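Local coordinates for protein predicted component of a thermophile-specific DNA repair system, contains a RAMP domain (Methanopyrus kandleri, PDB 4N0L) that binds RNA and probably serves as a crRNA-binding subunit of a type III-A CRISPR effector complex in antiviral defence, at residues A[62-67]-A[76-81]; A[105-110]-A[128-133]; A[134-139]-A[146-151]; A[241-246]-A[338-343]. All blocks are in the same frame, centred on the assembly; numbering follows the deposited sequence.

Followed from the N terminus, the four contacts come in series, each closing before the next opens, so none nests in or crosses another. Contact 1 closes the short turn between helix 51-69 and helix 74-78. Contact 2 joins the loops on either side of helix 116-121, and contact 3 folds the chain after helix 133-137 back onto it. These three touch one another around the zinc-bearing part of the chain: the Val76 carbonyl is hydrogen-bonded to the Tyr148 hydroxyl and the Trp66 indole N-H to the Trp109 carbonyl, and Phe130 packs on Tyr148. Contact 4 spans 91 residues, bringing the C-terminal helices to helix 238-255, whose Tyr244 meets Phe62 and Trp66 of contact 1.

Contact 1 (A[62-67]-A[76-81])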
loop_
_atom_site.group_PDB
_atom_site.type_symbol
_atom_site.label_atom_id
_atom_site.label_comp_id
_atom_site.label_asym_id
_atom_site.label_seq_id
_atom_site.Cartn_x
_atom_site.Cartn_y
_atom_site.Cartn_z
ATOM N N PHE A 62 0.946 -4.945 6.480
ATOM C CA PHE A 62 2.371 -4.636 6.527
ATOM C C PHE A 62 2.848 -4.288 7.933
ATOM O O PHE A 62 3.921 -4.720 8.350
ATOM C CB PHE A 62 2.723 -3.489 5.583
ATOM C CG PHE A 62 4.171 -3.093 5.641
ATOM C CD1 PHE A 62 5.151 -3.931 5.133
ATOM C CD2 PHE A 62 4.556 -1.893 6.225
ATOM C CE1 PHE A 62 6.488 -3.575 5.194
ATOM C CE2 PHE A 62 5.892 -1.533 6.289
ATOM C CZ PHE A 62 6.858 -2.376 5.773
ATOM N N GLU A 63 2.066 -3.489 8.650
ATOM C CA GLU A 63 2.477 -3.050 9.980
ATOM C C GLU A 63 2.594 -4.245 10.926
ATOM O O GLU A 63 3.513 -4.303 11.742
ATOM C CB GLU A 63 1.514 -1.989 10.536
ATOM C CG GLU A 63 0.149 -2.487 10.987
ATOM C CD GLU A 63 -0.744 -1.357 11.473
ATOM O OE1 GLU A 63 -0.221 -0.250 11.716
ATOM O OE2 GLU A 63 -1.964 -1.575 11.625
ATOM N N LEU A 64 1.686 -5.208 10.786
ATOM C CA LEU A 64 1.744 -6.443 11.564
ATOM C C LEU A 64 2.969 -7.272 11.202
ATOM O O LEU A 64 3.664 -7.784 12.077
ATOM C CB LEU A 64 0.477 -7.274 11.354
ATOM C CG LEU A 64 -0.787 -6.759 12.039
ATOM C CD1 LEU A 64 -1.970 -7.653 11.705
ATOM C CD2 LEU A 64 -0.579 -6.670 13.547
ATOM N N ALA A 65 3.218 -7.408 9.904
ATOM C CA ALA A 65 4.365 -8.169 9.420
ATOM C C ALA A 65 5.669 -7.509 9.848
ATOM O O ALA A 65 6.620 -8.189 10.227
ATOM C CB ALA A 65 4.315 -8.309 7.908
ATOM N N TRP A 66 5.702 -6.182 9.787
ATOM C CA TRP A 66 6.872 -5.418 10.207
ATOM C C TRP A 66 7.139 -5.639 11.689
ATOM O O TRP A 66 8.277 -5.880 12.094
ATOM C CB TRP A 66 6.674 -3.928 9.917
ATOM C CG TRP A 66 7.873 -3.075 10.215
ATOM C CD1 TRP A 66 7.976 -2.111 11.177
ATOM C CD2 TRP A 66 9.137 -3.102 9.540
ATOM N NE1 TRP A 66 9.224 -1.539 11.144
ATOM C CE2 TRP A 66 9.956 -2.129 10.148
ATOM C CE3 TRP A 66 9.656 -3.854 8.481
ATOM C CZ2 TRP A 66 11.265 -1.891 9.734
ATOM C CZ3 TRP A 66 10.957 -3.616 8.071
ATOM C CH2 TRP A 66 11.747 -2.643 8.697
ATOM N N MET A 67 6.077 -5.561 12.486
ATOM C CA MET A 67 6.158 -5.768 13.927
ATOM C C MET A 67 6.729 -7.145 14.267
ATOM O O MET A 67 7.679 -7.256 15.041
ATOM C CB MET A 67 4.774 -5.601 14.563
ATOM C CG MET A 67 4.741 -5.808 16.069
ATOM S SD MET A 67 3.062 -5.939 16.728
ATOM C CE MET A 67 2.606 -7.589 16.199
ATOM N N VAL A 76 4.598 -2.114 22.707
ATOM C CA VAL A 76 5.580 -1.142 22.239
ATOM C C VAL A 76 5.236 -0.621 20.844
ATOM O O VAL A 76 5.317 0.580 20.580
ATOM C CB VAL A 76 7.004 -1.750 22.219
ATOM C CG1 VAL A 76 7.991 -0.799 21.554
ATOM C CG2 VAL A 76 7.454 -2.097 23.629
ATOM N N PHE A 77 4.843 -1.528 19.955
ATOM C CA PHE A 77 4.606 -1.171 18.560
ATOM C C PHE A 77 3.348 -0.320 18.366
ATOM O O PHE A 77 3.354 0.629 17.584
ATOM C CB PHE A 77 4.517 -2.436 17.703
ATOM C CG PHE A 77 4.446 -2.163 16.227
ATOM C CD1 PHE A 77 5.562 -1.715 15.539
ATOM C CD2 PHE A 77 3.266 -2.358 15.528
ATOM C CE1 PHE A 77 5.503 -1.462 14.180
ATOM C CE2 PHE A 77 3.200 -2.111 14.169
ATOM C CZ PHE A 77 4.319 -1.661 13.494
ATOM N N PHE A 78 2.273 -0.661 19.070
ATOM C CA PHE A 78 1.002 0.036 18.886
ATOM C C PHE A 78 0.726 1.072 19.972
ATOM O O PHE A 78 -0.127 1.948 19.798
ATOM C CB PHE A 78 -0.153 -0.965 18.829
ATOM C CG PHE A 78 -0.155 -1.822 17.591
ATOM C CD1 PHE A 78 -0.316 -1.250 16.338
ATOM C CD2 PHE A 78 0.002 -3.197 17.680
ATOM C CE1 PHE A 78 -0.317 -2.034 15.195
ATOM C CE2 PHE A 78 -0.004 -3.985 16.542
ATOM C CZ PHE A 78 -0.164 -3.403 15.298
ATOM N N GLY A 79 1.453 0.978 21.082
ATOM C CA GLY A 79 1.286 1.898 22.194
ATOM C C GLY A 79 -0.147 2.032 22.671
ATOM O O GLY A 79 -0.797 1.041 23.008
ATOM N N ALA A 80 -0.647 3.263 22.671
ATOM C CA ALA A 80 -1.990 3.551 23.156
ATOM C C ALA A 80 -3.075 3.028 22.213
ATOM O O ALA A 80 -4.253 3.014 22.564
ATOM C CB ALA A 80 -2.156 5.049 23.372
ATOM N N HIS A 81 -2.679 2.617 21.013
ATOM C CA HIS A 81 -3.624 2.055 20.050
ATOM C C HIS A 81 -3.795 0.544 20.234
ATOM O O HIS A 81 -4.568 -0.090 19.510
ATOM C CB HIS A 81 -3.181 2.371 18.618
ATOM C CG HIS A 81 -3.425 3.792 18.210
ATOM N ND1 HIS A 81 -2.914 4.332 17.051
ATOM C CD2 HIS A 81 -4.130 4.783 18.807
ATOM C CE1 HIS A 81 -3.291 5.595 16.949
ATOM N NE2 HIS A 81 -4.031 5.891 18.008
#
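Met67 lies against two consecutive phenylalanines, Phe77 and Phe78, where helix 51-69 meets helix 74-78. The CH-pi contact is the most direct: CB of Met67 sits over the face of the Phe77 ring, 3.7 Å from its centroid and 11° off the normal. Met-aromatic contacts follow, for SD is oblique to both rings and comes within 3.6 Å of Phe78 CE2. A flexible thioether suits this place: with CG anti to the backbone N (chi1 180°), the extended chain lays CB over Phe77 and carries SD on to Phe78. Apolar packing widens the patch. Leu64 CD2 meets the edge of Phe78 at CZ (3.7 Å), while Phe77 CE1 reaches the edge of the Trp66 indole at CD1 (3.9 Å).

Glu63 supplies the polar part. Its carboxylate stands almost perpendicular to the Phe78 ring, at whose edge CD lies 3.8 Å from CE1, and OE1 takes a salt bridge from Arg59 and the backbone N-H of His86. The Phe77 carbonyl O is hydrogen-bonded to His86 ND1, and the Phe77 ring stacks on the same imidazole. Two helices joined by a short loop thus supply, through Glu63 and Phe77, part of the second shell around the zinc ligand His86.

Contact 2 (A[105-110]-A[128-133]); sequences EDPPWL and IGFSDP
Pro107 and Phe130 mark the nearest approach of two loop backbones, 9.7 Å between their CA atoms, and each loop bends through a type I beta turn, Pro107 to Leu110 and Gly129 to Asp132. The pairing is loop-to-loop packing beside the zinc site of three cysteines and one histidine, and at this separation large side chains must bridge the gap. Trp109 does most of it. Its CG stands between the backbone N and the carbonyl carbon (chi1 65°), and the indole reaches across with its six-membered ring leading. Ile128 comes from the opposite direction: its extended CG1 branch ends in CD1, which meets the indole obliquely at CZ2, 3.7 Å away. Phe130 lies at the indole's edge, CD2 being 4.0 Å from Trp109 CH2.

Pro107 touches both aromatic rings. Its CB lies over one face of the indole, offset toward the rim, while CG approaches Phe130 CZ more loosely, at 4.2 Å. A rigid proline suits the start of the turn, and Gly129 readily adopts the positive phi that its turn begins with. Around the pair, Trp109 touches the zinc ligands Cys88 and Cys115 and meets the His86 imidazole edge to face, so the indole forms one aromatic side of the metal site's surroundings. Its backbone is anchored too, the carbonyl O of Trp109 accepting a hydrogen bond from Trp66 NE1.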
loop_
_atom_site.group_PDB
_atom_site.type_symbol
_atom_site.label_atom_id
_atom_site.label_comp_id
_atom_site.label_asym_id
_atom_site.label_seq_id
_atom_site.Cartn_x
_atom_site.Cartn_y
_atom_site.Cartn_z
ATOM N N GLU A 105 17.603 4.470 23.727
ATOM C CA GLU A 105 17.735 3.323 22.841
ATOM C C GLU A 105 16.820 3.529 21.642
ATOM O O GLU A 105 15.782 4.181 21.755
ATOM C CB GLU A 105 17.384 2.028 23.581
ATOM C CG GLU A 105 17.660 0.749 22.807
ATOM C CD GLU A 105 17.402 -0.497 23.635
ATOM O OE1 GLU A 105 17.049 -1.542 23.048
ATOM O OE2 GLU A 105 17.561 -0.437 24.874
ATOM N N ASP A 106 17.210 2.984 20.495
ATOM C CA ASP A 106 16.434 3.159 19.275
ATOM C C ASP A 106 15.121 2.387 19.341
ATOM O O ASP A 106 15.113 1.203 19.684
ATOM C CB ASP A 106 17.236 2.702 18.054
ATOM C CG ASP A 106 18.470 3.551 17.813
ATOM O OD1 ASP A 106 18.386 4.788 17.969
ATOM O OD2 ASP A 106 19.524 2.978 17.466
ATOM N N PRO A 107 14.004 3.065 19.035
ATOM C CA PRO A 107 12.727 2.372 18.831
ATOM C C PRO A 107 12.908 1.244 17.822
ATOM O O PRO A 107 13.443 1.486 16.740
ATOM C CB PRO A 107 11.807 3.469 18.291
ATOM C CG PRO A 107 12.404 4.746 18.792
ATOM C CD PRO A 107 13.886 4.523 18.855
ATOM N N PRO A 108 12.478 0.024 18.172
ATOM C CA PRO A 108 12.844 -1.167 17.395
ATOM C C PRO A 108 12.179 -1.249 16.018
ATOM O O PRO A 108 12.591 -2.075 15.204
ATOM C CB PRO A 108 12.372 -2.317 18.290
ATOM C CG PRO A 108 11.253 -1.739 19.078
ATOM C CD PRO A 108 11.622 -0.306 19.325
ATOM N N TRP A 109 11.184 -0.406 15.758
ATOM C CA TRP A 109 10.481 -0.437 14.479
ATOM C C TRP A 109 11.097 0.550 13.496
ATOM O O TRP A 109 10.521 0.834 12.445
ATOM C CB TRP A 109 8.996 -0.120 14.666
ATOM C CG TRP A 109 8.736 1.275 15.143
ATOM C CD1 TRP A 109 8.606 2.394 14.372
ATOM C CD2 TRP A 109 8.562 1.699 16.500
ATOM N NE1 TRP A 109 8.370 3.491 15.166
ATOM C CE2 TRP A 109 8.337 3.091 16.476
ATOM C CE3 TRP A 109 8.578 1.040 17.732
ATOM C CZ2 TRP A 109 8.129 3.833 17.636
ATOM C CZ3 TRP A 109 8.371 1.779 18.883
ATOM C CH2 TRP A 109 8.150 3.161 18.827
ATOM N N LEU A 110 12.265 1.075 13.845
ATOM C CA LEU A 110 12.936 2.051 12.999
ATOM C C LEU A 110 13.992 1.380 12.120
ATOM O O LEU A 110 14.633 0.416 12.538
ATOM C CB LEU A 110 13.577 3.140 13.865
ATOM C CG LEU A 110 12.639 4.232 14.387
ATOM C CD1 LEU A 110 13.427 5.417 14.935
ATOM C CD2 LEU A 110 11.671 4.680 13.308
ATOM N N ILE A 128 0.643 6.449 18.592
ATOM C CA ILE A 128 0.955 5.456 19.615
ATOM C C ILE A 128 1.221 6.118 20.964
ATOM O O ILE A 128 1.212 5.455 22.001
ATOM C CB ILE A 128 2.174 4.598 19.219
ATOM C CG1 ILE A 128 3.400 5.484 19.004
ATOM C CG2 ILE A 128 1.878 3.797 17.958
ATOM C CD1 ILE A 128 4.650 4.716 18.634
ATOM N N GLY A 129 1.448 7.428 20.945
ATOM C CA GLY A 129 1.644 8.186 22.167
ATOM C C GLY A 129 3.026 8.004 22.761
ATOM O O GLY A 129 3.185 7.986 23.981
ATOM N N PHE A 130 4.022 7.852 21.892
ATOM C CA PHE A 130 5.410 7.654 22.301
ATOM C C PHE A 130 5.910 8.790 23.194
ATOM O O PHE A 130 6.715 8.576 24.102
ATOM C CB PHE A 130 6.304 7.527 21.064
ATOM C CG PHE A 130 7.748 7.236 21.375
ATOM C CD1 PHE A 130 8.694 8.249 21.355
ATOM C CD2 PHE A 130 8.158 5.949 21.688
ATOM C CE1 PHE A 130 10.022 7.985 21.636
ATOM C CE2 PHE A 130 9.485 5.677 21.968
ATOM C CZ PHE A 130 10.418 6.697 21.944
ATOM N N SER A 131 5.428 10.000 22.929
ATOM C CA SER A 131 5.839 11.175 23.688
ATOM C C SER A 131 4.754 11.624 24.663
ATOM O O SER A 131 4.696 12.794 25.038
ATOM C CB SER A 131 6.206 12.321 22.740
ATOM O OG SER A 131 5.062 12.831 22.076
ATOM N N ASP A 132 3.891 10.693 25.061
ATOM C CA ASP A 132 2.789 11.001 25.969
ATOM C C ASP A 132 2.622 9.917 27.042
ATOM O O ASP A 132 1.718 9.086 26.949
ATOM C CB ASP A 132 1.491 11.169 25.173
ATOM C CG ASP A 132 0.375 11.805 25.984
ATOM O OD1 ASP A 132 0.522 11.947 27.216
ATOM O OD2 ASP A 132 -0.664 12.150 25.383
ATOM N N PRO A 133 3.504 9.920 28.059
ATOM C CA PRO A 133 3.501 8.932 29.149
ATOM C C PRO A 133 2.250 9.000 30.022
ATOM O O PRO A 133 1.794 7.969 30.519
ATOM C CB PRO A 133 4.744 9.307 29.972
ATOM C CG PRO A 133 5.563 10.179 29.080
ATOM C CD PRO A 133 4.574 10.914 28.236
#

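Contact 3 (A[134-139]-A[146-151])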
loop_
_atom_site.group_PDB
_atom_site.type_symbol
_atom_site.label_atom_id
_atom_site.label_comp_id
_atom_site.label_asym_id
_atom_site.label_seq_id
_atom_site.Cartn_x
_atom_site.Cartn_y
_atom_site.Cartn_z
ATOM N N GLY A 134 1.722 10.205 30.221
ATOM C CA GLY A 134 0.477 10.385 30.945
ATOM C C GLY A 134 -0.644 9.568 30.334
ATOM O O GLY A 134 -1.372 8.861 31.034
ATOM N N ARG A 135 -0.780 9.669 29.016
ATOM C CA ARG A 135 -1.771 8.897 28.277
ATOM C C ARG A 135 -1.509 7.400 28.409
ATOM O O ARG A 135 -2.418 6.627 28.713
ATOM C CB ARG A 135 -1.764 9.309 26.802
ATOM C CG ARG A 135 -2.785 8.600 25.924
ATOM C CD ARG A 135 -2.694 9.113 24.494
ATOM N NE ARG A 135 -3.478 8.316 23.555
ATOM C CZ ARG A 135 -3.172 8.166 22.269
ATOM N NH1 ARG A 135 -2.091 8.752 21.770
ATOM N NH2 ARG A 135 -3.939 7.423 21.485
ATOM N N LEU A 136 -0.253 7.011 28.201
ATOM C CA LEU A 136 0.170 5.614 28.269
ATOM C C LEU A 136 -0.167 4.941 29.593
ATOM O O LEU A 136 -0.679 3.821 29.623
ATOM C CB LEU A 136 1.680 5.517 28.034
ATOM C CG LEU A 136 2.213 5.331 26.610
ATOM C CD1 LEU A 136 1.224 5.803 25.554
ATOM C CD2 LEU A 136 3.555 6.034 26.469
ATOM N N GLU A 137 0.143 5.627 30.686
ATOM C CA GLU A 137 0.022 5.049 32.017
ATOM C C GLU A 137 -1.419 5.043 32.527
ATOM O O GLU A 137 -1.754 4.287 33.437
ATOM C CB GLU A 137 0.946 5.789 32.981
ATOM C CG GLU A 137 2.413 5.436 32.745
ATOM C CD GLU A 137 3.363 6.172 33.663
ATOM O OE1 GLU A 137 2.968 7.219 34.214
ATOM O OE2 GLU A 137 4.509 5.702 33.828
ATOM N N ASP A 138 -2.266 5.891 31.949
ATOM C CA ASP A 138 -3.692 5.871 32.267
ATOM C C ASP A 138 -4.317 4.559 31.799
ATOM O O ASP A 138 -4.092 4.123 30.671
ATOM C CB ASP A 138 -4.422 7.059 31.635
ATOM C CG ASP A 138 -5.864 7.174 32.107
ATOM O OD1 ASP A 138 -6.095 7.742 33.196
ATOM O OD2 ASP A 138 -6.769 6.694 31.390
ATOM N N GLU A 139 -5.074 3.919 32.683
ATOM C CA GLU A 139 -5.685 2.630 32.376
ATOM C C GLU A 139 -6.762 2.737 31.294
ATOM O O GLU A 139 -6.837 1.892 30.403
ATOM C CB GLU A 139 -6.290 2.013 33.639
ATOM C CG GLU A 139 -5.270 1.510 34.653
ATOM C CD GLU A 139 -5.909 1.139 35.983
ATOM O OE1 GLU A 139 -7.014 1.644 36.273
ATOM O OE2 GLU A 139 -5.307 0.349 36.740
ATOM N N ASP A 146 3.950 2.610 31.149
ATOM C CA ASP A 146 4.758 3.194 30.086
ATOM C C ASP A 146 5.744 2.171 29.535
ATOM O O ASP A 146 6.695 1.789 30.217
ATOM C CB ASP A 146 5.500 4.433 30.597
ATOM C CG ASP A 146 6.385 5.062 29.539
ATOM O OD1 ASP A 146 7.424 5.653 29.904
ATOM O OD2 ASP A 146 6.034 4.978 28.343
ATOM N N PRO A 147 5.509 1.714 28.296
ATOM C CA PRO A 147 6.343 0.687 27.667
ATOM C C PRO A 147 7.582 1.263 26.988
ATOM O O PRO A 147 8.404 0.503 26.480
ATOM C CB PRO A 147 5.400 0.071 26.638
ATOM C CG PRO A 147 4.552 1.223 26.209
ATOM C CD PRO A 147 4.363 2.083 27.443
ATOM N N TYR A 148 7.706 2.586 26.976
ATOM C CA TYR A 148 8.782 3.243 26.239
ATOM C C TYR A 148 9.913 3.740 27.137
ATOM O O TYR A 148 10.741 4.547 26.709
ATOM C CB TYR A 148 8.216 4.404 25.422
ATOM C CG TYR A 148 7.191 3.963 24.408
ATOM C CD1 TYR A 148 7.465 2.926 23.525
ATOM C CD2 TYR A 148 5.945 4.572 24.338
ATOM C CE1 TYR A 148 6.531 2.513 22.597
ATOM C CE2 TYR A 148 5.000 4.165 23.412
ATOM C CZ TYR A 148 5.300 3.133 22.544
ATOM O OH TYR A 148 4.370 2.721 21.619
ATOM N N GLY A 149 9.950 3.249 28.371
ATOM C CA GLY A 149 10.949 3.674 29.336
ATOM C C GLY A 149 12.369 3.434 28.861
ATOM O O GLY A 149 13.239 4.291 29.017
ATOM N N ARG A 150 12.603 2.265 28.272
ATOM C CA ARG A 150 13.936 1.893 27.809
ATOM C C ARG A 150 14.367 2.661 26.561
ATOM O O ARG A 150 15.541 2.647 26.197
ATOM C CB ARG A 150 13.993 0.391 27.524
ATOM C CG ARG A 150 13.250 -0.006 26.267
ATOM C CD ARG A 150 13.212 -1.511 26.076
ATOM N NE ARG A 150 14.479 -2.031 25.570
ATOM C CZ ARG A 150 14.732 -3.322 25.380
ATOM N NH1 ARG A 150 13.805 -4.228 25.655
ATOM N NH2 ARG A 150 15.913 -3.707 24.913
ATOM N N TYR A 151 13.422 3.319 25.898
ATOM C CA TYR A 151 13.737 4.061 24.681
ATOM C C TYR A 151 13.878 5.556 24.942
ATOM O O TYR A 151 14.585 6.258 24.217
ATOM C CB TYR A 151 12.671 3.806 23.610
ATOM C CG TYR A 151 12.467 2.333 23.326
ATOM C CD1 TYR A 151 13.437 1.596 22.660
ATOM C CD2 TYR A 151 11.313 1.678 23.740
ATOM C CE1 TYR A 151 13.264 0.250 22.407
ATOM C CE2 TYR A 151 11.130 0.328 23.488
ATOM C CZ TYR A 151 12.109 -0.379 22.823
ATOM O OH TYR A 151 11.933 -1.720 22.572
HETATM O O HOH W 1 5.487 2.763 33.571
#
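Leu136, near the end of helix 133-137, points its side chain into the returning loop 146-151. From CB the chain runs to CG, which lies 4.0 Å from Pro147 CD. Beyond that branch point Leu136 CD2 makes the closer contacts: it lies 3.5 Å from Tyr148 CD2, at the edge of that ring, and 3.3 Å from Asp146 OD2. A branched aliphatic group suits a spot bounded by a proline and an aromatic ring, and Pro147 CG in turn covers one face of that ring.

Asp146 shapes the loop. With CG anti to the backbone N (chi1 179°), its carboxylate folds forward and OD2 accepts the backbone N-H of Tyr148 at 3.2 Å, forming an Asx turn; the N-H arrives from above the carboxylate plane. OD1 is held by a salt bridge to Arg152, and the Tyr148 hydroxyl bonds to the Val76 carbonyl.

Glu137 runs along the outer side, its CG 3.6 Å from Asp146 N. One water accepts from that N-H (2.9 Å) and donates to Glu137 OE2 (3.1 Å), tying Glu137 to the loop backbone. The two carboxylates approach without contact, Glu137 OE2 to Asp146 OD1 4.9 Å, and Arg152 probably offsets the charge of Asp146.

Contact 4 (A[241-246]-A[338-343])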
loop_
_atom_site.group_PDB
_atom_site.type_symbol
_atom_site.label_atom_id
_atom_site.label_comp_id
_atom_site.label_asym_id
_atom_site.label_seq_id
_atom_site.Cartn_x
_atom_site.Cartn_y
_atom_site.Cartn_z
ATOM N N ASP A 241 11.532 1.437 0.141
ATOM C CA ASP A 241 10.095 1.683 0.074
ATOM C C ASP A 241 9.424 0.743 -0.924
ATOM O O ASP A 241 8.370 0.172 -0.638
ATOM C CB ASP A 241 9.807 3.134 -0.315
ATOM C CG ASP A 241 9.961 4.099 0.849
ATOM O OD1 ASP A 241 10.258 3.647 1.976
ATOM O OD2 ASP A 241 9.773 5.316 0.632
ATOM N N LEU A 242 10.045 0.586 -2.089
ATOM C CA LEU A 242 9.521 -0.289 -3.130
ATOM C C LEU A 242 9.440 -1.728 -2.640
ATOM O O LEU A 242 8.464 -2.428 -2.911
ATOM C CB LEU A 242 10.385 -0.207 -4.389
ATOM C CG LEU A 242 10.358 1.131 -5.127
ATOM C CD1 LEU A 242 11.184 1.060 -6.402
ATOM C CD2 LEU A 242 8.928 1.563 -5.425
ATOM N N LYS A 243 10.471 -2.160 -1.921
ATOM C CA LYS A 243 10.492 -3.491 -1.326
ATOM C C LYS A 243 9.318 -3.701 -0.382
ATOM O O LYS A 243 8.640 -4.724 -0.438
ATOM C CB LYS A 243 11.807 -3.728 -0.580
ATOM C CG LYS A 243 12.006 -5.168 -0.133
ATOM C CD LYS A 243 12.669 -5.244 1.231
ATOM C CE LYS A 243 14.035 -4.582 1.217
ATOM N NZ LYS A 243 14.573 -4.392 2.590
ATOM N N TYR A 244 9.084 -2.720 0.482
ATOM C CA TYR A 244 8.033 -2.827 1.485
ATOM C C TYR A 244 6.645 -2.652 0.874
ATOM O O TYR A 244 5.692 -3.305 1.296
ATOM C CB TYR A 244 8.268 -1.806 2.600
ATOM C CG TYR A 244 9.533 -2.073 3.388
ATOM C CD1 TYR A 244 9.914 -3.373 3.704
ATOM C CD2 TYR A 244 10.354 -1.032 3.808
ATOM C CE1 TYR A 244 11.068 -3.628 4.419
ATOM C CE2 TYR A 244 11.512 -1.278 4.523
ATOM C CZ TYR A 244 11.864 -2.578 4.826
ATOM O OH TYR A 244 13.014 -2.835 5.537
ATOM N N LEU A 245 6.537 -1.783 -0.126
ATOM C CA LEU A 245 5.281 -1.609 -0.846
ATOM C C LEU A 245 4.881 -2.908 -1.543
ATOM O O LEU A 245 3.744 -3.369 -1.414
ATOM C CB LEU A 245 5.392 -0.475 -1.865
ATOM C CG LEU A 245 4.169 -0.293 -2.768
ATOM C CD1 LEU A 245 2.921 -0.040 -1.932
ATOM C CD2 LEU A 245 4.392 0.834 -3.765
ATOM N N MET A 246 5.821 -3.490 -2.283
ATOM C CA MET A 246 5.605 -4.779 -2.932
ATOM C C MET A 246 5.274 -5.853 -1.904
ATOM O O MET A 246 4.368 -6.662 -2.109
ATOM C CB MET A 246 6.835 -5.199 -3.740
ATOM C CG MET A 246 7.081 -4.403 -5.012
ATOM S SD MET A 246 5.713 -4.488 -6.179
ATOM C CE MET A 246 6.365 -3.502 -7.526
ATOM N N GLU A 338 12.549 -9.405 -5.739
ATOM C CA GLU A 338 13.763 -10.157 -6.034
ATOM C C GLU A 338 14.644 -9.477 -7.078
ATOM O O GLU A 338 15.842 -9.742 -7.153
ATOM C CB GLU A 338 13.400 -11.570 -6.499
ATOM C CG GLU A 338 13.010 -12.508 -5.368
ATOM C CD GLU A 338 12.176 -13.685 -5.840
ATOM O OE1 GLU A 338 12.062 -13.884 -7.069
ATOM O OE2 GLU A 338 11.631 -14.409 -4.980
ATOM N N ARG A 339 14.050 -8.598 -7.877
ATOM C CA ARG A 339 14.770 -7.941 -8.962
ATOM C C ARG A 339 14.876 -6.431 -8.756
ATOM O O ARG A 339 15.056 -5.682 -9.716
ATOM C CB ARG A 339 14.084 -8.235 -10.296
ATOM C CG ARG A 339 14.164 -9.690 -10.718
ATOM C CD ARG A 339 13.056 -10.048 -11.696
ATOM N NE ARG A 339 13.064 -11.471 -12.026
ATOM C CZ ARG A 339 12.568 -12.424 -11.241
ATOM N NH1 ARG A 339 12.023 -12.109 -10.074
ATOM N NH2 ARG A 339 12.622 -13.693 -11.623
ATOM N N LEU A 340 14.778 -5.984 -7.508
ATOM C CA LEU A 340 14.702 -4.553 -7.226
ATOM C C LEU A 340 16.034 -3.833 -7.408
ATOM O O LEU A 340 16.059 -2.670 -7.811
ATOM C CB LEU A 340 14.192 -4.315 -5.809
ATOM C CG LEU A 340 12.685 -4.114 -5.686
ATOM C CD1 LEU A 340 12.354 -3.662 -4.287
ATOM C CD2 LEU A 340 12.191 -3.105 -6.711
ATOM N N ASP A 341 17.131 -4.518 -7.101
ATOM C CA ASP A 341 18.463 -3.982 -7.365
ATOM C C ASP A 341 18.570 -3.652 -8.843
ATOM O O ASP A 341 18.985 -2.561 -9.233
ATOM C CB ASP A 341 19.549 -4.981 -6.964
ATOM C CG ASP A 341 19.728 -5.077 -5.463
ATOM O OD1 ASP A 341 19.324 -4.134 -4.752
ATOM O OD2 ASP A 341 20.273 -6.098 -4.992
ATOM N N GLU A 342 18.180 -4.628 -9.653
ATOM C CA GLU A 342 18.164 -4.510 -11.100
ATOM C C GLU A 342 17.263 -3.360 -11.558
ATOM O O GLU A 342 17.647 -2.561 -12.412
ATOM C CB GLU A 342 17.703 -5.841 -11.693
ATOM C CG GLU A 342 17.862 -6.003 -13.182
ATOM C CD GLU A 342 18.005 -7.466 -13.566
ATOM O OE1 GLU A 342 18.371 -7.757 -14.722
ATOM O OE2 GLU A 342 17.751 -8.329 -12.698
ATOM N N VAL A 343 16.069 -3.278 -10.977
ATOM C CA VAL A 343 15.095 -2.242 -11.327
ATOM C C VAL A 343 15.564 -0.826 -10.987
ATOM O O VAL A 343 15.569 0.057 -11.844
ATOM C CB VAL A 343 13.740 -2.491 -10.631
ATOM C CG1 VAL A 343 12.837 -1.279 -10.779
ATOM C CG2 VAL A 343 13.069 -3.718 -11.211
#
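Leu340 carries this contact almost alone, pressing its branched end onto the backbone of helix 238-255 where Leu242 and Lys243 follow one another. The interaction is van der Waals packing. CD1 of Leu340 comes to 3.4 Å from the backbone N of Lys243 and 3.5 Å from its CA, so the methyl lies on the helix surface itself. Beside it, the same methyl is 3.7 Å from Lys243 CB, and Leu242 CB completes the seat, 4.0 Å from CD1 and 4.1 Å from CD2 of Leu340. A leucine suits the place because one methyl, CD1, settles between the two residues while CD2 rests against Leu242 CB.

Lys243 gives only the root of its side chain to the packing: with CG anti to the backbone N (chi1 -170°) and bends at chi2 and chi3, the chain leads its ammonium away from the apolar seat. Met246 and Val343 also turn toward the opposite helix without touching it; both instead pack on Trp336 of helix 333-338 and on Leu275 of strand 268-278.

Within 338-343, away from the interface, Arg339 at the N-cap position makes a long, weak salt bridge from NH1 to Glu338 OE1 (3.5 Å), and its NE has a second acidic partner in Glu326. Far from the zinc site, the arrangement is plain helix-on-helix packing that joins the C-terminal helices to a helix of the RRM-like fold, near its antiparallel sheet.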